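Local coordinates for protein phosphomethylpyrimidine kinase (Pyrococcus furiosus, PDB 2PB9) that probably joins a thiazole phosphate to a pyrimidine diphosphate to give thiamine phosphate through its C-terminal ThiN domain and probably phosphorylates the pyrimidine precursor through its N-terminal section, at residues A[48-53]-A[80-85]; A[145-150]-A[155-160]; A[169-174]-A[180-185]. All blocks are in the same frame, centred on the assembly; numbering follows the deposited sequence.

Contact 1 (A[48-53]-A[80-85]); sequences KDVAGV and RAVLTY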
loop_
_atom_site.group_PDB
_atom_site.type_symbol
_atom_site.label_atom_id
_atom_site.label_comp_id
_atom_site.label_asym_id
_atom_site.label_seq_id
_atom_site.Cartn_x
_atom_site.Cartn_y
_atom_site.Cartn_z
ATOM N N LYS A 48 8.918 -11.649 28.252
ATOM C CA LYS A 48 9.885 -12.460 28.971
ATOM C C LYS A 48 9.148 -13.489 29.810
ATOM O O LYS A 48 9.712 -14.521 30.170
ATOM C CB LYS A 48 10.719 -11.585 29.892
ATOM C CG LYS A 48 12.185 -11.482 29.518
ATOM C CD LYS A 48 12.399 -10.692 28.246
ATOM C CE LYS A 48 13.854 -10.258 28.139
ATOM N NZ LYS A 48 14.793 -11.410 28.299
ATOM N N ASP A 49 7.885 -13.195 30.113
ATOM C CA ASP A 49 7.045 -14.071 30.930
ATOM C C ASP A 49 6.223 -15.008 30.065
ATOM O O ASP A 49 5.305 -15.683 30.541
ATOM C CB ASP A 49 6.111 -13.228 31.803
ATOM C CG ASP A 49 6.861 -12.194 32.610
ATOM O OD1 ASP A 49 7.829 -12.599 33.282
ATOM O OD2 ASP A 49 6.495 -10.993 32.574
ATOM N N VAL A 50 6.559 -15.038 28.784
ATOM C CA VAL A 50 5.850 -15.882 27.839
ATOM C C VAL A 50 6.833 -16.831 27.169
ATOM O O VAL A 50 7.914 -16.421 26.756
ATOM C CB VAL A 50 5.135 -15.020 26.772
ATOM C CG1 VAL A 50 4.260 -15.902 25.895
ATOM C CG2 VAL A 50 4.298 -13.942 27.451
ATOM N N ALA A 51 6.464 -18.104 27.078
ATOM C CA ALA A 51 7.336 -19.092 26.455
ATOM C C ALA A 51 6.992 -19.254 24.970
ATOM O O ALA A 51 5.827 -19.362 24.599
ATOM C CB ALA A 51 7.225 -20.437 27.187
ATOM N N GLY A 52 8.019 -19.252 24.126
ATOM C CA GLY A 52 7.809 -19.396 22.698
ATOM C C GLY A 52 8.904 -20.245 22.086
ATOM O O GLY A 52 9.836 -20.668 22.782
ATOM N N VAL A 53 8.802 -20.505 20.788
ATOM C CA VAL A 53 9.806 -21.315 20.118
ATOM C C VAL A 53 10.929 -20.417 19.608
ATOM O O VAL A 53 10.701 -19.493 18.817
ATOM C CB VAL A 53 9.195 -22.105 18.934
ATOM C CG1 VAL A 53 10.252 -23.016 18.320
ATOM C CG2 VAL A 53 8.003 -22.930 19.414
ATOM N N ARG A 80 3.297 -10.319 22.673
ATOM C CA ARG A 80 2.616 -9.055 22.911
ATOM C C ARG A 80 1.141 -9.223 22.586
ATOM O O ARG A 80 0.280 -8.696 23.279
ATOM C CB ARG A 80 3.220 -7.942 22.042
ATOM C CG ARG A 80 4.427 -7.231 22.661
ATOM C CD ARG A 80 5.698 -7.378 21.815
ATOM N NE ARG A 80 5.561 -6.793 20.480
ATOM C CZ ARG A 80 6.130 -5.654 20.089
ATOM N NH1 ARG A 80 6.892 -4.958 20.931
ATOM N NH2 ARG A 80 5.929 -5.204 18.851
ATOM N N ALA A 81 0.856 -9.966 21.527
ATOM C CA ALA A 81 -0.517 -10.213 21.115
ATOM C C ALA A 81 -1.293 -10.973 22.191
ATOM O O ALA A 81 -2.377 -10.545 22.605
ATOM C CB ALA A 81 -0.524 -11.005 19.817
ATOM N N VAL A 82 -0.737 -12.101 22.634
ATOM C CA VAL A 82 -1.392 -12.916 23.645
ATOM C C VAL A 82 -1.452 -12.161 24.963
ATOM O O VAL A 82 -2.438 -12.246 25.689
ATOM C CB VAL A 82 -0.669 -14.289 23.849
ATOM C CG1 VAL A 82 0.399 -14.193 24.920
ATOM C CG2 VAL A 82 -1.665 -15.341 24.237
ATOM N N LEU A 83 -0.404 -11.403 25.250
ATOM C CA LEU A 83 -0.329 -10.634 26.479
ATOM C C LEU A 83 -1.450 -9.595 26.486
ATOM O O LEU A 83 -2.168 -9.457 27.476
ATOM C CB LEU A 83 1.058 -9.973 26.584
ATOM C CG LEU A 83 1.836 -10.110 27.913
ATOM C CD1 LEU A 83 1.611 -11.477 28.538
ATOM C CD2 LEU A 83 3.319 -9.885 27.662
ATOM N N THR A 84 -1.609 -8.887 25.371
ATOM C CA THR A 84 -2.650 -7.868 25.230
ATOM C C THR A 84 -4.042 -8.507 25.270
ATOM O O THR A 84 -4.991 -7.961 25.849
ATOM C CB THR A 84 -2.479 -7.100 23.893
ATOM O OG1 THR A 84 -1.329 -6.254 23.980
ATOM C CG2 THR A 84 -3.715 -6.263 23.565
ATOM N N TYR A 85 -4.152 -9.672 24.644
ATOM C CA TYR A 85 -5.407 -10.403 24.591
ATOM C C TYR A 85 -5.848 -10.770 26.011
ATOM O O TYR A 85 -7.030 -10.706 26.335
ATOM C CB TYR A 85 -5.207 -11.658 23.745
ATOM C CG TYR A 85 -6.458 -12.439 23.443
ATOM C CD1 TYR A 85 -7.116 -12.297 22.216
ATOM C CD2 TYR A 85 -6.943 -13.383 24.350
ATOM C CE1 TYR A 85 -8.222 -13.085 21.896
ATOM C CE2 TYR A 85 -8.041 -14.181 24.046
ATOM C CZ TYR A 85 -8.676 -14.030 22.816
ATOM O OH TYR A 85 -9.750 -14.839 22.516
#
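Val50 meets Val82 and Leu83 with its two methyl branches, and no hydrogen bond crosses between the strand and the helix. Traced outward, CB stands back, with Val50 CB 5.3 Å from Leu83 CD1. From there the side chain forks. CG1, anti to the backbone N (chi1 -173°), heads for the valine and stops with Val50 CG1 4.3 Å from Val82 CG1, a loose methyl-to-methyl approach. CG2, anti to the carbonyl carbon, enters the fork of the leucine: Val50 CG2 lies 3.8 Å from Leu83 CD1 and 4.2 Å from Leu83 CD2. The valine and leucine side chains run antiparallel to each other, so their methyls lie side by side. Strand 35-38, next to strand 50-53 in the mixed sheet, lends Ser38, which touches all three residues. On the helix, Thr84 OG1 hydrogen-bonds to Arg80 O at 3.0 Å, and Arg80 O also takes the backbone bond from Thr84 N. The threonine hydroxyl is thereby tied to its own helix. With methyl contacts alone joining strand and helix here, the attachment between the two segments is purely apolar and has little directional demand.

Contact 2 (A[145-150]-A[155-160]); sequences TAIKRI and DIIYHL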
loop_
_atom_site.group_PDB
_atom_site.type_symbol
_atom_site.label_atom_id
_atom_site.label_comp_id
_atom_site.label_asym_id
_atom_site.label_seq_id
_atom_site.Cartn_x
_atom_site.Cartn_y
_atom_site.Cartn_z
ATOM N N THR A 145 -8.712 -3.535 18.933
ATOM C CA THR A 145 -9.630 -3.169 17.872
ATOM C C THR A 145 -10.459 -4.392 17.530
ATOM O O THR A 145 -11.684 -4.334 17.525
ATOM C CB THR A 145 -8.848 -2.689 16.635
ATOM O OG1 THR A 145 -8.243 -1.428 16.927
ATOM C CG2 THR A 145 -9.751 -2.549 15.433
ATOM N N ALA A 146 -9.777 -5.503 17.272
ATOM C CA ALA A 146 -10.427 -6.764 16.925
ATOM C C ALA A 146 -11.343 -7.299 18.029
ATOM O O ALA A 146 -12.440 -7.792 17.758
ATOM C CB ALA A 146 -9.378 -7.794 16.595
ATOM N N ILE A 147 -10.875 -7.201 19.271
ATOM C CA ILE A 147 -11.623 -7.670 20.430
ATOM C C ILE A 147 -12.869 -6.826 20.690
ATOM O O ILE A 147 -13.929 -7.357 21.025
ATOM C CB ILE A 147 -10.704 -7.697 21.697
ATOM C CG1 ILE A 147 -9.868 -8.989 21.687
ATOM C CG2 ILE A 147 -11.531 -7.591 22.972
ATOM C CD1 ILE A 147 -8.912 -9.152 22.861
ATOM N N LYS A 148 -12.740 -5.515 20.529
ATOM C CA LYS A 148 -13.860 -4.612 20.747
ATOM C C LYS A 148 -14.815 -4.605 19.560
ATOM O O LYS A 148 -15.958 -4.180 19.684
ATOM C CB LYS A 148 -13.349 -3.199 21.017
ATOM C CG LYS A 148 -12.583 -3.072 22.319
ATOM C CD LYS A 148 -12.123 -1.644 22.538
ATOM C CE LYS A 148 -11.445 -1.471 23.885
ATOM N NZ LYS A 148 -10.990 -0.064 24.050
ATOM N N ARG A 149 -14.331 -5.073 18.414
ATOM C CA ARG A 149 -15.118 -5.156 17.181
ATOM C C ARG A 149 -16.411 -5.953 17.437
ATOM O O ARG A 149 -17.509 -5.419 17.301
ATOM C CB ARG A 149 -14.266 -5.826 16.092
ATOM C CG ARG A 149 -14.958 -6.139 14.777
ATOM C CD ARG A 149 -14.549 -5.176 13.671
ATOM N NE ARG A 149 -13.104 -4.972 13.617
ATOM C CZ ARG A 149 -12.484 -4.141 12.779
ATOM N NH1 ARG A 149 -13.178 -3.422 11.901
ATOM N NH2 ARG A 149 -11.162 -4.009 12.834
ATOM N N ILE A 150 -16.276 -7.221 17.825
ATOM C CA ILE A 150 -17.426 -8.077 18.100
ATOM C C ILE A 150 -17.809 -8.044 19.573
ATOM O O ILE A 150 -17.099 -7.467 20.392
ATOM C CB ILE A 150 -17.139 -9.537 17.713
ATOM C CG1 ILE A 150 -15.913 -10.053 18.473
ATOM C CG2 ILE A 150 -16.919 -9.634 16.221
ATOM C CD1 ILE A 150 -15.547 -11.474 18.138
ATOM N N ASP A 155 -11.822 -16.201 18.995
ATOM C CA ASP A 155 -10.793 -17.229 19.085
ATOM C C ASP A 155 -9.785 -16.989 17.973
ATOM O O ASP A 155 -8.614 -17.351 18.092
ATOM C CB ASP A 155 -11.414 -18.613 18.901
ATOM C CG ASP A 155 -12.413 -18.941 19.979
ATOM O OD1 ASP A 155 -11.980 -19.462 21.029
ATOM O OD2 ASP A 155 -13.623 -18.659 19.781
ATOM N N ILE A 156 -10.269 -16.389 16.888
ATOM C CA ILE A 156 -9.444 -16.088 15.725
ATOM C C ILE A 156 -9.445 -14.606 15.404
ATOM O O ILE A 156 -10.494 -13.971 15.292
ATOM C CB ILE A 156 -9.934 -16.805 14.453
ATOM C CG1 ILE A 156 -10.133 -18.290 14.726
ATOM C CG2 ILE A 156 -8.942 -16.591 13.322
ATOM C CD1 ILE A 156 -11.414 -18.570 15.473
ATOM N N ILE A 157 -8.249 -14.064 15.256
ATOM C CA ILE A 157 -8.082 -12.668 14.907
ATOM C C ILE A 157 -7.077 -12.676 13.764
ATOM O O ILE A 157 -6.052 -13.355 13.828
ATOM C CB ILE A 157 -7.539 -11.846 16.102
ATOM C CG1 ILE A 157 -8.560 -11.862 17.248
ATOM C CG2 ILE A 157 -7.250 -10.405 15.659
ATOM C CD1 ILE A 157 -8.123 -11.128 18.495
ATOM N N TYR A 158 -7.385 -11.960 12.694
ATOM C CA TYR A 158 -6.469 -11.923 11.567
ATOM C C TYR A 158 -6.429 -10.506 11.057
ATOM O O TYR A 158 -7.148 -9.644 11.554
ATOM C CB TYR A 158 -6.942 -12.870 10.462
ATOM C CG TYR A 158 -8.184 -12.393 9.753
ATOM C CD1 TYR A 158 -8.095 -11.603 8.603
ATOM C CD2 TYR A 158 -9.458 -12.686 10.258
ATOM C CE1 TYR A 158 -9.236 -11.116 7.971
ATOM C CE2 TYR A 158 -10.608 -12.201 9.633
ATOM C CZ TYR A 158 -10.487 -11.416 8.490
ATOM O OH TYR A 158 -11.613 -10.924 7.865
ATOM N N HIS A 159 -5.570 -10.262 10.079
ATOM C CA HIS A 159 -5.470 -8.948 9.475
ATOM C C HIS A 159 -4.819 -9.134 8.117
ATOM O O HIS A 159 -3.938 -9.984 7.959
ATOM C CB HIS A 159 -4.627 -7.998 10.334
ATOM C CG HIS A 159 -3.163 -8.316 10.335
ATOM N ND1 HIS A 159 -2.294 -7.842 9.375
ATOM C CD2 HIS A 159 -2.409 -9.038 11.197
ATOM C CE1 HIS A 159 -1.071 -8.258 9.645
ATOM N NE2 HIS A 159 -1.112 -8.985 10.747
ATOM N N LEU A 160 -5.271 -8.357 7.137
ATOM C CA LEU A 160 -4.715 -8.416 5.789
ATOM C C LEU A 160 -3.362 -7.695 5.773
ATOM O O LEU A 160 -3.019 -6.980 6.716
ATOM C CB LEU A 160 -5.663 -7.744 4.795
ATOM C CG LEU A 160 -7.070 -8.315 4.665
ATOM C CD1 LEU A 160 -7.849 -7.507 3.645
ATOM C CD2 LEU A 160 -6.992 -9.763 4.249
#
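Ile147 and Ile157 touch each other and share one flat neighbour, the ring of Tyr85 from helix 77-86. Ile147 CD1 stands above one face, over the rim near Tyr85 CD1; Phe172 stacks on the other face, and Ile157 CD1 comes in at the ring edge beside Tyr85 CE1. The setting is a beta-alpha-beta crossover: strand 118-121 leads through helix 138-149 to strand 154-159, which runs parallel and next to it in the sheet. Ser120 of that first strand hydrogen-bonds through OG to Ala146 O, so the helix is also pinned by a polar bond. A second flat group, the imidazole of His159, lies further along the strand, where its ring meets that of Tyr122 with planes about 10° apart. His159 ND1 donates to Leu160 O at 2.9 Å, with an N-H...O angle of 153°; the donor sits above the carbonyl plane. Across the contact itself everything is apolar. Ile147 CG1 comes to 4.2 Å from Ile157 CD1. A chi1 of -64° puts Ile157 CG1 anti to the carbonyl carbon and CG2 anti to the backbone N, and both branches reach the lone methyl of Ala146: Ala146 CB is 3.5 Å from Ile157 CG2 and 4.0 Å from Ile157 CD1.

Contact 3 (A[169-174]-A[180-185]); sequences ILVFGR and LEKIKM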
loop_
_atom_site.group_PDB
_atom_site.type_symbol
_atom_site.label_atom_id
_atom_site.label_comp_id
_atom_site.label_asym_id
_atom_site.label_seq_id
_atom_site.Cartn_x
_atom_site.Cartn_y
_atom_site.Cartn_z
ATOM N N ILE A 169 -2.977 -14.708 10.580
ATOM C CA ILE A 169 -4.158 -15.259 11.195
ATOM C C ILE A 169 -3.652 -15.722 12.556
ATOM O O ILE A 169 -2.714 -16.519 12.649
ATOM C CB ILE A 169 -4.728 -16.458 10.377
ATOM C CG1 ILE A 169 -5.423 -15.936 9.108
ATOM C CG2 ILE A 169 -5.687 -17.295 11.239
ATOM C CD1 ILE A 169 -5.979 -17.027 8.200
ATOM N N LEU A 170 -4.242 -15.170 13.609
ATOM C CA LEU A 170 -3.886 -15.539 14.970
ATOM C C LEU A 170 -5.050 -16.345 15.554
ATOM O O LEU A 170 -6.222 -16.010 15.362
ATOM C CB LEU A 170 -3.644 -14.285 15.816
ATOM C CG LEU A 170 -2.753 -13.219 15.169
ATOM C CD1 LEU A 170 -2.651 -12.021 16.088
ATOM C CD2 LEU A 170 -1.382 -13.778 14.886
ATOM N N VAL A 171 -4.715 -17.433 16.233
ATOM C CA VAL A 171 -5.715 -18.272 16.864
ATOM C C VAL A 171 -5.289 -18.466 18.302
ATOM O O VAL A 171 -4.146 -18.838 18.570
ATOM C CB VAL A 171 -5.854 -19.635 16.151
ATOM C CG1 VAL A 171 -4.527 -20.061 15.579
ATOM C CG2 VAL A 171 -6.377 -20.681 17.124
ATOM N N PHE A 172 -6.237 -18.225 19.225
ATOM C CA PHE A 172 -5.959 -18.272 20.654
ATOM C C PHE A 172 -6.655 -19.459 21.300
ATOM O O PHE A 172 -7.666 -19.966 20.865
ATOM C CB PHE A 172 -6.397 -16.971 21.327
ATOM C CG PHE A 172 -5.871 -15.741 20.653
ATOM C CD1 PHE A 172 -6.352 -15.358 19.413
ATOM C CD2 PHE A 172 -4.897 -14.971 21.261
ATOM C CE1 PHE A 172 -5.868 -14.223 18.789
ATOM C CE2 PHE A 172 -4.408 -13.836 20.642
ATOM C CZ PHE A 172 -4.895 -13.461 19.405
ATOM N N GLY A 173 -6.054 -19.839 22.445
ATOM C CA GLY A 173 -6.555 -20.927 23.257
ATOM C C GLY A 173 -6.118 -20.660 24.682
ATOM O O GLY A 173 -5.242 -19.826 24.921
ATOM N N ARG A 174 -6.716 -21.356 25.637
ATOM C CA ARG A 174 -6.351 -21.151 27.023
ATOM C C ARG A 174 -5.053 -21.879 27.356
ATOM O O ARG A 174 -4.391 -21.563 28.340
ATOM C CB ARG A 174 -7.491 -21.610 27.921
ATOM C CG ARG A 174 -8.798 -20.922 27.587
ATOM C CD ARG A 174 -9.885 -21.339 28.536
ATOM N NE ARG A 174 -10.045 -22.786 28.581
ATOM C CZ ARG A 174 -10.766 -23.419 29.501
ATOM N NH1 ARG A 174 -11.387 -22.720 30.444
ATOM N NH2 ARG A 174 -10.860 -24.746 29.490
ATOM N N LEU A 180 -3.741 -26.161 19.566
ATOM C CA LEU A 180 -3.454 -27.237 18.633
ATOM C C LEU A 180 -4.715 -27.943 18.147
ATOM O O LEU A 180 -4.744 -28.472 17.037
ATOM C CB LEU A 180 -2.521 -28.259 19.266
ATOM C CG LEU A 180 -2.109 -29.348 18.277
ATOM C CD1 LEU A 180 -1.626 -28.728 16.971
ATOM C CD2 LEU A 180 -1.030 -30.192 18.899
ATOM N N GLU A 181 -5.760 -27.948 18.968
ATOM C CA GLU A 181 -6.988 -28.616 18.575
ATOM C C GLU A 181 -7.711 -27.855 17.472
ATOM O O GLU A 181 -8.281 -28.467 16.576
ATOM C CB GLU A 181 -7.891 -28.827 19.794
ATOM C CG GLU A 181 -7.223 -29.701 20.867
ATOM C CD GLU A 181 -8.155 -30.128 22.005
ATOM O OE1 GLU A 181 -9.092 -30.916 21.740
ATOM O OE2 GLU A 181 -7.944 -29.687 23.161
ATOM N N LYS A 182 -7.681 -26.528 17.520
ATOM C CA LYS A 182 -8.339 -25.729 16.489
ATOM C C LYS A 182 -7.600 -25.964 15.176
ATOM O O LYS A 182 -8.203 -26.059 14.109
ATOM C CB LYS A 182 -8.267 -24.233 16.819
ATOM C CG LYS A 182 -8.833 -23.816 18.153
ATOM C CD LYS A 182 -10.277 -23.406 18.041
ATOM C CE LYS A 182 -10.842 -23.026 19.402
ATOM N NZ LYS A 182 -10.770 -24.165 20.374
ATOM N N ILE A 183 -6.279 -26.042 15.264
ATOM C CA ILE A 183 -5.456 -26.251 14.086
ATOM C C ILE A 183 -5.776 -27.596 13.458
ATOM O O ILE A 183 -5.920 -27.708 12.236
ATOM C CB ILE A 183 -3.957 -26.187 14.444
ATOM C CG1 ILE A 183 -3.618 -24.792 14.971
ATOM C CG2 ILE A 183 -3.104 -26.523 13.224
ATOM C CD1 ILE A 183 -3.913 -23.667 13.989
ATOM N N LYS A 184 -5.883 -28.618 14.301
ATOM C CA LYS A 184 -6.200 -29.957 13.831
ATOM C C LYS A 184 -7.480 -29.910 12.995
ATOM O O LYS A 184 -7.545 -30.513 11.920
ATOM C CB LYS A 184 -6.357 -30.908 15.023
ATOM C CG LYS A 184 -5.023 -31.418 15.608
ATOM C CD LYS A 184 -5.227 -32.078 16.972
ATOM C CE LYS A 184 -4.503 -33.421 17.097
ATOM N NZ LYS A 184 -3.037 -33.319 16.876
HETATM N N MSE A 185 -8.481 -29.178 13.482
HETATM C CA MSE A 185 -9.758 -29.034 12.778
HETATM C C MSE A 185 -9.533 -28.452 11.390
HETATM O O MSE A 185 -10.095 -28.922 10.394
HETATM C CB MSE A 185 -10.691 -28.084 13.529
HETATM C CG MSE A 185 -11.298 -28.607 14.809
HETATM SE SE MSE A 185 -12.407 -27.220 15.624
HETATM C CE MSE A 185 -11.431 -26.995 17.293
#
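Val171 spreads its two methyls over neighbouring helix residues, Lys182 and Ile183. CG2 takes the lysine side: Val171 CG2 is 4.0 Å from Lys182 CB and 4.1 Å from Lys182 CG, so it covers the root of that chain. The lysine then turns at chi2 (-93°) and carries its charged end off the valine, leaving Lys182 NZ 6.5 Å from Val171 CG2. Its side chain also packs against Asp155 of strand 154-159, the next strand in the sheet. The other methyl serves the isoleucine, with Val171 CG1 4.0 Å from Ile183 CD1. Here the contact depends on the far end of the chain, since the CB of Ile183 does not aim directly at the strand; bends at both chi1 (-63°) and chi2 (-59°) swing CD1 onto it. In both pairs the side chains cross at a slant. Ile96 of strand 94-98 flanks Val171 within the sheet, and a salt bridge from Arg174 NH2 to Glu178 OE2 spans the short turn into the helix. Strand 168-173 followed directly by helix 176-185 is a beta-alpha unit of this AraD-like domain, contributing to the helical layer on one face of the mixed sheet, with helices 77-86 and 138-149 covering the other.

How the contacts relate
From the N terminus the three contacts close in series; none nests in or crosses another. Contact 1 closes a loop of 26 residues holding the hairpin 57-59/64-66 and strand 70-72, contact 2 closes a loop of four residues, and contact 3 closes one of five that holds the start of the last helix. All reach the same mixed sheet. Contacts 2 and 3 lie on neighbouring antiparallel strands, 154-159 and 168-173, with a probable hydrogen bond from Leu170 N to Ile157 O (2.6 Å). Through Tyr85, helix 77-86 of contact 1 reaches residues of both other contacts. Phe172 and Val171 point to opposite faces, so contacts 1 and 2 pack one side and contact 3 the other.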